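Local coordinates for tRNA-splicing ligase RtcB (Thermus thermophilus, PDB 2EPG), which probably joins RNA ends carrying a 2',3'-cyclic phosphate or 3'-phosphate to 5'-hydroxyl ends in a GTP- and manganese-dependent reaction, at residues Val67-Met73 with Val403-Cys409; Ala133-Pro139 with Phe314-Ala318. One frame throughout, in Å; residues are numbered along the deposited sequence.

Interaction 1. Residues Val67-Met73 with Val403-Cys409; sequences VEPALAM and VSFGSSC
The turn that leaves helix 398-403 and leads through strand 407-408 to H410, the predicted GMP-histidine of this RtcB-family ligase, lies on strand 70-73 and the residues 67-69 before it; F405 from the turn and M73 from the strand bury the most surface. F405 and G406 both adopt left-handed backbone conformations (phi 53° and 51°), turning the chain sharply after S404. F405 has CG anti to its carbonyl carbon (chi1 -63°), which carries the ring toward residues 67-69, where its edge is met by several groups. CD1 of L71 sits near the ring plane, 3.4 Å from CD1 of F405. The carbonyl oxygen P69 O lies in that plane, 3.5 Å from F405 CE1, where the slightly positive ring hydrogens suit an oxygen. V67 adds CG1 at the far end of that edge, 3.8 Å from F405 CZ, and H347 meets the ring edge-to-face. The peptide before P69 is cis, consistent with the tight bend that brings V67 and P69 O to the same ring. With an alanine here in place of F405, the methyls of V67 and L71 would probably lose their common partner and a gap would open beside the cis-proline. Branched L71 serves two neighbours, sending CD2 to V403 O (3.7 Å) while CD1 meets the ring. The turn itself is braced by a hydrogen bond between S404 OG and S407 O (2.8 Å), in the carbonyl plane and on a lone pair; S404 OG also bonds A400 O. M73, present as selenomethionine, is flexible enough to fold along strand 407-408: its chain bends at chi2, its CE reaches S407 CB at 3.9 Å, and its SE lies 3.6 Å from S408 O.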
ATOM      1  N   VAL A  67      -6.365 -10.927  17.233  1.00 26.82           N
ATOM      2  CA  VAL A  67      -7.432 -11.788  16.731  1.00 26.70           C
ATOM      3  C   VAL A  67      -6.781 -12.900  15.905  1.00 26.33           C
ATOM      4  O   VAL A  67      -5.910 -12.640  15.067  1.00 26.10           O
ATOM      5  CB  VAL A  67      -8.428 -10.977  15.854  1.00 25.66           C
ATOM      6  CG1 VAL A  67      -9.550 -11.885  15.306  1.00 24.46           C
ATOM      7  CG2 VAL A  67      -9.029  -9.824  16.682  1.00 24.93           C
ATOM      8  N   GLU A  68      -7.182 -14.142  16.157  1.00 26.34           N
ATOM      9  CA  GLU A  68      -6.617 -15.270  15.431  1.00 25.79           C
ATOM     10  C   GLU A  68      -7.042 -15.258  13.961  1.00 26.22           C
ATOM     11  O   GLU A  68      -8.218 -15.058  13.649  1.00 27.12           O
ATOM     12  CB  GLU A  68      -7.062 -16.587  16.082  1.00 27.73           C
ATOM     13  CG  GLU A  68      -6.372 -17.819  15.519  1.00 29.93           C
ATOM     14  CD  GLU A  68      -6.546 -19.028  16.430  1.00 34.87           C
ATOM     15  OE1 GLU A  68      -7.634 -19.647  16.408  1.00 36.73           O
ATOM     16  OE2 GLU A  68      -5.599 -19.342  17.185  1.00 35.01           O
ATOM     17  N   PRO A  69      -6.085 -15.474  13.034  1.00 24.78           N
ATOM     18  CA  PRO A  69      -4.672 -15.714  13.332  1.00 22.82           C
ATOM     19  C   PRO A  69      -3.821 -14.523  12.916  1.00 25.21           C
ATOM     20  O   PRO A  69      -4.274 -13.672  12.153  1.00 23.18           O
ATOM     21  CB  PRO A  69      -4.351 -16.910  12.460  1.00 22.22           C
ATOM     22  CG  PRO A  69      -5.062 -16.512  11.156  1.00 23.68           C
ATOM     23  CD  PRO A  69      -6.412 -15.931  11.668  1.00 23.87           C
ATOM     24  N   ALA A  70      -2.589 -14.471  13.417  1.00 25.53           N
ATOM     25  CA  ALA A  70      -1.658 -13.428  13.013  1.00 27.70           C
ATOM     26  C   ALA A  70      -1.271 -13.952  11.628  1.00 27.38           C
ATOM     27  O   ALA A  70      -1.099 -15.164  11.470  1.00 27.28           O
ATOM     28  CB  ALA A  70      -0.430 -13.398  13.953  1.00 25.58           C
ATOM     29  N   LEU A  71      -1.125 -13.066  10.642  1.00 28.03           N
ATOM     30  CA  LEU A  71      -0.826 -13.488   9.274  1.00 27.82           C
ATOM     31  C   LEU A  71       0.367 -12.862   8.587  1.00 28.78           C
ATOM     32  O   LEU A  71       0.807 -11.762   8.927  1.00 28.94           O
ATOM     33  CB  LEU A  71      -2.034 -13.224   8.368  1.00 30.99           C
ATOM     34  CG  LEU A  71      -3.325 -13.996   8.599  1.00 34.65           C
ATOM     35  CD1 LEU A  71      -4.498 -13.046   8.512  1.00 35.28           C
ATOM     36  CD2 LEU A  71      -3.437 -15.125   7.567  1.00 34.97           C
ATOM     37  N   ALA A  72       0.850 -13.564   7.570  1.00 27.78           N
ATOM     38  CA  ALA A  72       1.970 -13.102   6.757  1.00 31.05           C
ATOM     39  C   ALA A  72       1.763 -13.566   5.315  1.00 31.41           C
ATOM     40  O   ALA A  72       1.399 -14.723   5.079  1.00 33.18           O
ATOM     41  CB  ALA A  72       3.285 -13.648   7.288  1.00 27.64           C
HETATM   42  N   MSE A  73       1.995 -12.652   4.374  1.00 31.84           N
HETATM   43  CA  MSE A  73       1.866 -12.895   2.930  1.00 35.45           C
HETATM   44  C   MSE A  73       3.067 -13.658   2.348  1.00 35.01           C
HETATM   45  O   MSE A  73       4.101 -13.787   3.006  1.00 35.17           O
HETATM   46  CB  MSE A  73       1.708 -11.553   2.197  1.00 36.15           C
HETATM   47  CG  MSE A  73       0.427 -10.826   2.546  1.00 38.00           C
HETATM   48 SE   MSE A  73      -1.095 -11.928   2.080  1.00 51.86          SE
HETATM   49  CE  MSE A  73      -2.265 -11.558   3.532  1.00 34.89           C
ATOM     50  N   VAL A 403     -10.354 -15.874   5.231  1.00 24.81           N
ATOM     51  CA  VAL A 403      -9.052 -16.282   5.747  1.00 26.96           C
ATOM     52  C   VAL A 403      -7.911 -15.308   5.954  1.00 27.87           C
ATOM     53  O   VAL A 403      -6.899 -15.695   6.535  1.00 30.54           O
ATOM     54  CB  VAL A 403      -8.483 -17.458   4.903  1.00 27.74           C
ATOM     55  CG1 VAL A 403      -9.588 -18.518   4.696  1.00 26.82           C
ATOM     56  CG2 VAL A 403      -7.948 -16.951   3.556  1.00 27.14           C
ATOM     57  N   SER A 404      -8.032 -14.063   5.503  1.00 28.83           N
ATOM     58  CA  SER A 404      -6.915 -13.133   5.678  1.00 28.65           C
ATOM     59  C   SER A 404      -7.362 -11.743   6.070  1.00 27.69           C
ATOM     60  O   SER A 404      -6.662 -10.775   5.796  1.00 31.18           O
ATOM     61  CB  SER A 404      -6.090 -13.055   4.379  1.00 28.72           C
ATOM     62  OG  SER A 404      -6.846 -12.530   3.297  1.00 27.10           O
ATOM     63  N   PHE A 405      -8.511 -11.642   6.725  1.00 27.91           N
ATOM     64  CA  PHE A 405      -9.059 -10.333   7.079  1.00 27.27           C
ATOM     65  C   PHE A 405      -9.128  -9.485   5.794  1.00 26.54           C
ATOM     66  O   PHE A 405      -8.744  -8.312   5.769  1.00 24.80           O
ATOM     67  CB  PHE A 405      -8.177  -9.661   8.144  1.00 26.10           C
ATOM     68  CG  PHE A 405      -8.134 -10.420   9.453  1.00 27.04           C
ATOM     69  CD1 PHE A 405      -6.996 -11.116   9.838  1.00 23.94           C
ATOM     70  CD2 PHE A 405      -9.253 -10.460  10.275  1.00 26.24           C
ATOM     71  CE1 PHE A 405      -6.979 -11.843  11.028  1.00 23.72           C
ATOM     72  CE2 PHE A 405      -9.251 -11.185  11.469  1.00 27.15           C
ATOM     73  CZ  PHE A 405      -8.104 -11.879  11.843  1.00 26.16           C
ATOM     74  N   GLY A 406      -9.601 -10.112   4.719  1.00 25.52           N
ATOM     75  CA  GLY A 406      -9.721  -9.432   3.441  1.00 26.30           C
ATOM     76  C   GLY A 406      -8.432  -8.739   3.031  1.00 26.25           C
ATOM     77  O   GLY A 406      -8.451  -7.560   2.681  1.00 25.48           O
ATOM     78  N   SER A 407      -7.322  -9.479   3.070  1.00 25.45           N
ATOM     79  CA  SER A 407      -6.005  -8.949   2.744  1.00 24.97           C
ATOM     80  C   SER A 407      -5.282  -9.732   1.648  1.00 26.35           C
ATOM     81  O   SER A 407      -5.508 -10.923   1.477  1.00 27.56           O
ATOM     82  CB  SER A 407      -5.127  -8.967   3.993  1.00 24.15           C
ATOM     83  OG  SER A 407      -5.719  -8.217   5.037  1.00 27.16           O
ATOM     84  N   SER A 408      -4.401  -9.058   0.918  1.00 24.39           N
ATOM     85  CA  SER A 408      -3.633  -9.727  -0.100  1.00 25.26           C
ATOM     86  C   SER A 408      -2.182  -9.246  -0.087  1.00 26.68           C
ATOM     87  O   SER A 408      -1.749  -8.582   0.854  1.00 27.56           O
ATOM     88  CB  SER A 408      -4.272  -9.530  -1.475  1.00 23.32           C
ATOM     89  OG  SER A 408      -3.750 -10.485  -2.383  1.00 26.23           O
ATOM     90  N   CYS A 409      -1.425  -9.566  -1.126  1.00 27.65           N
ATOM     91  CA  CYS A 409      -0.018  -9.187  -1.144  1.00 30.65           C
ATOM     92  C   CYS A 409       0.194  -7.791  -1.704  1.00 31.67           C
ATOM     93  O   CYS A 409      -0.719  -7.181  -2.268  1.00 31.68           O
ATOM     94  CB  CYS A 409       0.786 -10.186  -1.976  1.00 30.45           C
ATOM     95  SG  CYS A 409       0.495  -9.993  -3.758  1.00 34.80           S
TER

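Interaction 2. Residues Ala133-Pro139 with Phe314-Ala318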
ATOM      1  N   ALA A 133       8.720  15.538 -20.050  1.00 35.10           N
ATOM      2  CA  ALA A 133       7.655  16.318 -19.438  1.00 35.60           C
ATOM      3  C   ALA A 133       7.364  15.806 -18.023  1.00 36.32           C
ATOM      4  O   ALA A 133       7.104  16.600 -17.122  1.00 36.10           O
ATOM      5  CB  ALA A 133       6.396  16.263 -20.302  1.00 36.41           C
ATOM      6  N   LEU A 134       7.426  14.488 -17.825  1.00 34.81           N
ATOM      7  CA  LEU A 134       7.161  13.905 -16.510  1.00 34.87           C
ATOM      8  C   LEU A 134       8.246  14.293 -15.497  1.00 37.42           C
ATOM      9  O   LEU A 134       7.947  14.613 -14.339  1.00 35.14           O
ATOM     10  CB  LEU A 134       7.058  12.371 -16.608  1.00 30.94           C
ATOM     11  CG  LEU A 134       5.728  11.865 -17.186  1.00 31.17           C
ATOM     12  CD1 LEU A 134       5.792  10.371 -17.449  1.00 31.49           C
ATOM     13  CD2 LEU A 134       4.600  12.195 -16.221  1.00 26.11           C
ATOM     14  N   TYR A 135       9.499  14.256 -15.940  1.00 39.82           N
ATOM     15  CA  TYR A 135      10.627  14.607 -15.087  1.00 43.89           C
ATOM     16  C   TYR A 135      10.584  16.087 -14.702  1.00 44.60           C
ATOM     17  O   TYR A 135      11.031  16.473 -13.630  1.00 44.52           O
ATOM     18  CB  TYR A 135      11.950  14.324 -15.801  1.00 47.78           C
ATOM     19  CG  TYR A 135      13.128  14.683 -14.941  1.00 52.79           C
ATOM     20  CD1 TYR A 135      13.412  13.948 -13.788  1.00 55.46           C
ATOM     21  CD2 TYR A 135      13.904  15.810 -15.216  1.00 54.37           C
ATOM     22  CE1 TYR A 135      14.433  14.328 -12.920  1.00 57.46           C
ATOM     23  CE2 TYR A 135      14.933  16.204 -14.347  1.00 57.47           C
ATOM     24  CZ  TYR A 135      15.185  15.456 -13.201  1.00 58.13           C
ATOM     25  OH  TYR A 135      16.169  15.846 -12.318  1.00 61.60           O
ATOM     26  N   ARG A 136      10.031  16.908 -15.583  1.00 46.24           N
ATOM     27  CA  ARG A 136       9.941  18.340 -15.357  1.00 48.39           C
ATOM     28  C   ARG A 136       8.712  18.741 -14.533  1.00 49.83           C
ATOM     29  O   ARG A 136       8.806  19.587 -13.645  1.00 50.79           O
ATOM     30  CB  ARG A 136       9.907  19.058 -16.707  1.00 50.04           C
ATOM     31  CG  ARG A 136      10.096  20.558 -16.641  1.00 53.43           C
ATOM     32  CD  ARG A 136       9.914  21.174 -18.022  1.00 57.38           C
ATOM     33  NE  ARG A 136       8.515  21.146 -18.453  1.00 61.24           N
ATOM     34  CZ  ARG A 136       8.073  20.541 -19.557  1.00 63.57           C
ATOM     35  NH1 ARG A 136       6.777  20.581 -19.855  1.00 64.30           N
ATOM     36  NH2 ARG A 136       8.914  19.895 -20.364  1.00 63.11           N
ATOM     37  N   LEU A 137       7.562  18.134 -14.825  1.00 49.59           N
ATOM     38  CA  LEU A 137       6.329  18.459 -14.114  1.00 49.87           C
ATOM     39  C   LEU A 137       6.133  17.717 -12.790  1.00 50.51           C
ATOM     40  O   LEU A 137       5.248  18.068 -12.006  1.00 50.35           O
ATOM     41  CB  LEU A 137       5.123  18.233 -15.029  1.00 48.80           C
ATOM     42  CG  LEU A 137       5.227  19.047 -16.321  1.00 48.33           C
ATOM     43  CD1 LEU A 137       3.958  18.893 -17.153  1.00 49.23           C
ATOM     44  CD2 LEU A 137       5.457  20.515 -15.964  1.00 48.49           C
ATOM     45  N   VAL A 138       6.951  16.703 -12.532  1.00 51.06           N
ATOM     46  CA  VAL A 138       6.843  15.977 -11.278  1.00 54.32           C
ATOM     47  C   VAL A 138       8.112  16.181 -10.446  1.00 57.29           C
ATOM     48  O   VAL A 138       9.146  15.556 -10.691  1.00 57.97           O
ATOM     49  CB  VAL A 138       6.602  14.468 -11.501  1.00 53.70           C
ATOM     50  CG1 VAL A 138       6.575  13.754 -10.162  1.00 54.16           C
ATOM     51  CG2 VAL A 138       5.284  14.244 -12.227  1.00 50.58           C
ATOM     52  N   PRO A 139       8.032  17.061  -9.433  1.00 60.30           N
ATOM     53  CA  PRO A 139       9.113  17.422  -8.509  1.00 62.45           C
ATOM     54  C   PRO A 139      10.009  16.280  -8.039  1.00 64.86           C
ATOM     55  O   PRO A 139       9.593  15.114  -7.994  1.00 64.40           O
ATOM     56  CB  PRO A 139       8.368  18.070  -7.349  1.00 61.85           C
ATOM     57  CG  PRO A 139       7.240  18.753  -8.039  1.00 61.75           C
ATOM     58  CD  PRO A 139       6.766  17.690  -9.008  1.00 60.19           C
ATOM     59  N   PHE A 314      -0.294  16.172 -11.920  1.00 26.70           N
ATOM     60  CA  PHE A 314       0.871  16.539 -12.714  1.00 28.91           C
ATOM     61  C   PHE A 314       1.095  15.563 -13.863  1.00 28.45           C
ATOM     62  O   PHE A 314       1.601  15.947 -14.905  1.00 28.35           O
ATOM     63  CB  PHE A 314       2.162  16.570 -11.860  1.00 30.06           C
ATOM     64  CG  PHE A 314       2.128  17.548 -10.714  1.00 31.03           C
ATOM     65  CD1 PHE A 314       1.340  18.701 -10.772  1.00 31.75           C
ATOM     66  CD2 PHE A 314       2.920  17.335  -9.585  1.00 31.82           C
ATOM     67  CE1 PHE A 314       1.340  19.630  -9.718  1.00 31.22           C
ATOM     68  CE2 PHE A 314       2.935  18.253  -8.527  1.00 32.05           C
ATOM     69  CZ  PHE A 314       2.139  19.407  -8.595  1.00 33.25           C
ATOM     70  N   VAL A 315       0.751  14.291 -13.667  1.00 28.83           N
ATOM     71  CA  VAL A 315       0.942  13.319 -14.724  1.00 27.25           C
ATOM     72  C   VAL A 315       0.024  13.706 -15.877  1.00 28.95           C
ATOM     73  O   VAL A 315       0.439  13.715 -17.038  1.00 28.79           O
ATOM     74  CB  VAL A 315       0.631  11.883 -14.248  1.00 29.20           C
ATOM     75  CG1 VAL A 315       0.469  10.943 -15.448  1.00 25.08           C
ATOM     76  CG2 VAL A 315       1.766  11.384 -13.345  1.00 29.08           C
ATOM     77  N   ARG A 316      -1.222  14.035 -15.562  1.00 28.90           N
ATOM     78  CA  ARG A 316      -2.138  14.447 -16.603  1.00 30.51           C
ATOM     79  C   ARG A 316      -1.549  15.663 -17.322  1.00 31.52           C
ATOM     80  O   ARG A 316      -1.594  15.727 -18.547  1.00 31.35           O
ATOM     81  CB  ARG A 316      -3.510  14.771 -16.005  1.00 30.16           C
ATOM     82  CG  ARG A 316      -4.266  13.516 -15.561  1.00 31.10           C
ATOM     83  CD  ARG A 316      -5.463  13.811 -14.680  1.00 32.14           C
ATOM     84  NE  ARG A 316      -6.209  12.586 -14.374  1.00 29.96           N
ATOM     85  CZ  ARG A 316      -6.957  12.431 -13.294  1.00 29.10           C
ATOM     86  NH1 ARG A 316      -7.607  11.290 -13.085  1.00 29.39           N
ATOM     87  NH2 ARG A 316      -7.049  13.419 -12.408  1.00 28.90           N
ATOM     88  N   GLU A 317      -0.967  16.604 -16.570  1.00 31.56           N
ATOM     89  CA  GLU A 317      -0.383  17.804 -17.175  1.00 32.74           C
ATOM     90  C   GLU A 317       0.768  17.455 -18.108  1.00 32.82           C
ATOM     91  O   GLU A 317       0.978  18.113 -19.125  1.00 32.41           O
ATOM     92  CB  GLU A 317       0.112  18.781 -16.107  1.00 34.06           C
ATOM     93  CG  GLU A 317      -0.988  19.304 -15.189  1.00 41.20           C
ATOM     94  CD  GLU A 317      -0.483  20.350 -14.198  1.00 43.75           C
ATOM     95  OE1 GLU A 317       0.679  20.221 -13.741  1.00 44.98           O
ATOM     96  OE2 GLU A 317      -1.252  21.285 -13.871  1.00 44.40           O
ATOM     97  N   ALA A 318       1.514  16.416 -17.772  1.00 32.10           N
ATOM     98  CA  ALA A 318       2.617  16.015 -18.622  1.00 33.13           C
ATOM     99  C   ALA A 318       2.112  15.414 -19.937  1.00 34.82           C
ATOM    100  O   ALA A 318       2.670  15.691 -20.994  1.00 34.25           O
ATOM    101  CB  ALA A 318       3.510  15.024 -17.890  1.00 32.65           C
TER
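L137, A318 and F314 make most of this contact, in which the last turn of helix 127-137 lies against the long helix 288-321. The short axes pass 8.8 Å apart, their N-to-C directions 138° from each other, so the helices run roughly antiparallel. L137 points at the partner with CD1 anti to its own CA (chi2 -175°), so that CD1 presses on backbone, 3.5 Å from the CA of A318, and also touches the CB of E317, whose aliphatic root is apolar enough to border the leucine while its carboxylate lies further out. A318 suits its place because its methyl group takes up little room: CB lies 3.5 Å from L134 CD2, tighter than an ordinary van der Waals contact, and 4.0 Å from the CB of A133. Two alanines facing each other let the backbones come close, the A133 and A318 CA atoms being 5.1 Å apart. One turn away, the larger F314 faces the end of helix 127-137. The carbonyl oxygen of L137 approaches its ring obliquely, 3.4 Å from F314 CG. V138, the first residue to leave the helix, brings CG2 to the CB of F314, and P139 crosses the phenyl at about a right angle, its CD 3.9 Å from F314 CE2. V149, in a loop, also packs on F314. No hydrogen bond links the two segments, and the side chains that meet are mostly apolar. R316 points away from this interface to form a salt bridge with D177. Strand 216-225 lies against both helices: its L217, itself a predicted GMP-binding residue, touches L134 of helix 127-137 and V315 of helix 288-321.

How the interactions relate
From the N terminus the chain first lays down 67-73, on a strand paired with 34-37 and 86-90, and only after 329 further residues does 403-409 return to close interaction 1. Within that long loop falls interaction 2, complete in itself: 133-139 ends helix 127-137, and 174 residues later helix 288-321 supplies 314-318. The two contacts are therefore nested and do not cross. They do not touch, their centres lying about 37 Å apart on opposite sides of the chain's centre. Interaction 1 ties an early strand to the segment just before H410, whereas interaction 2 joins two helices beside strand 216-225.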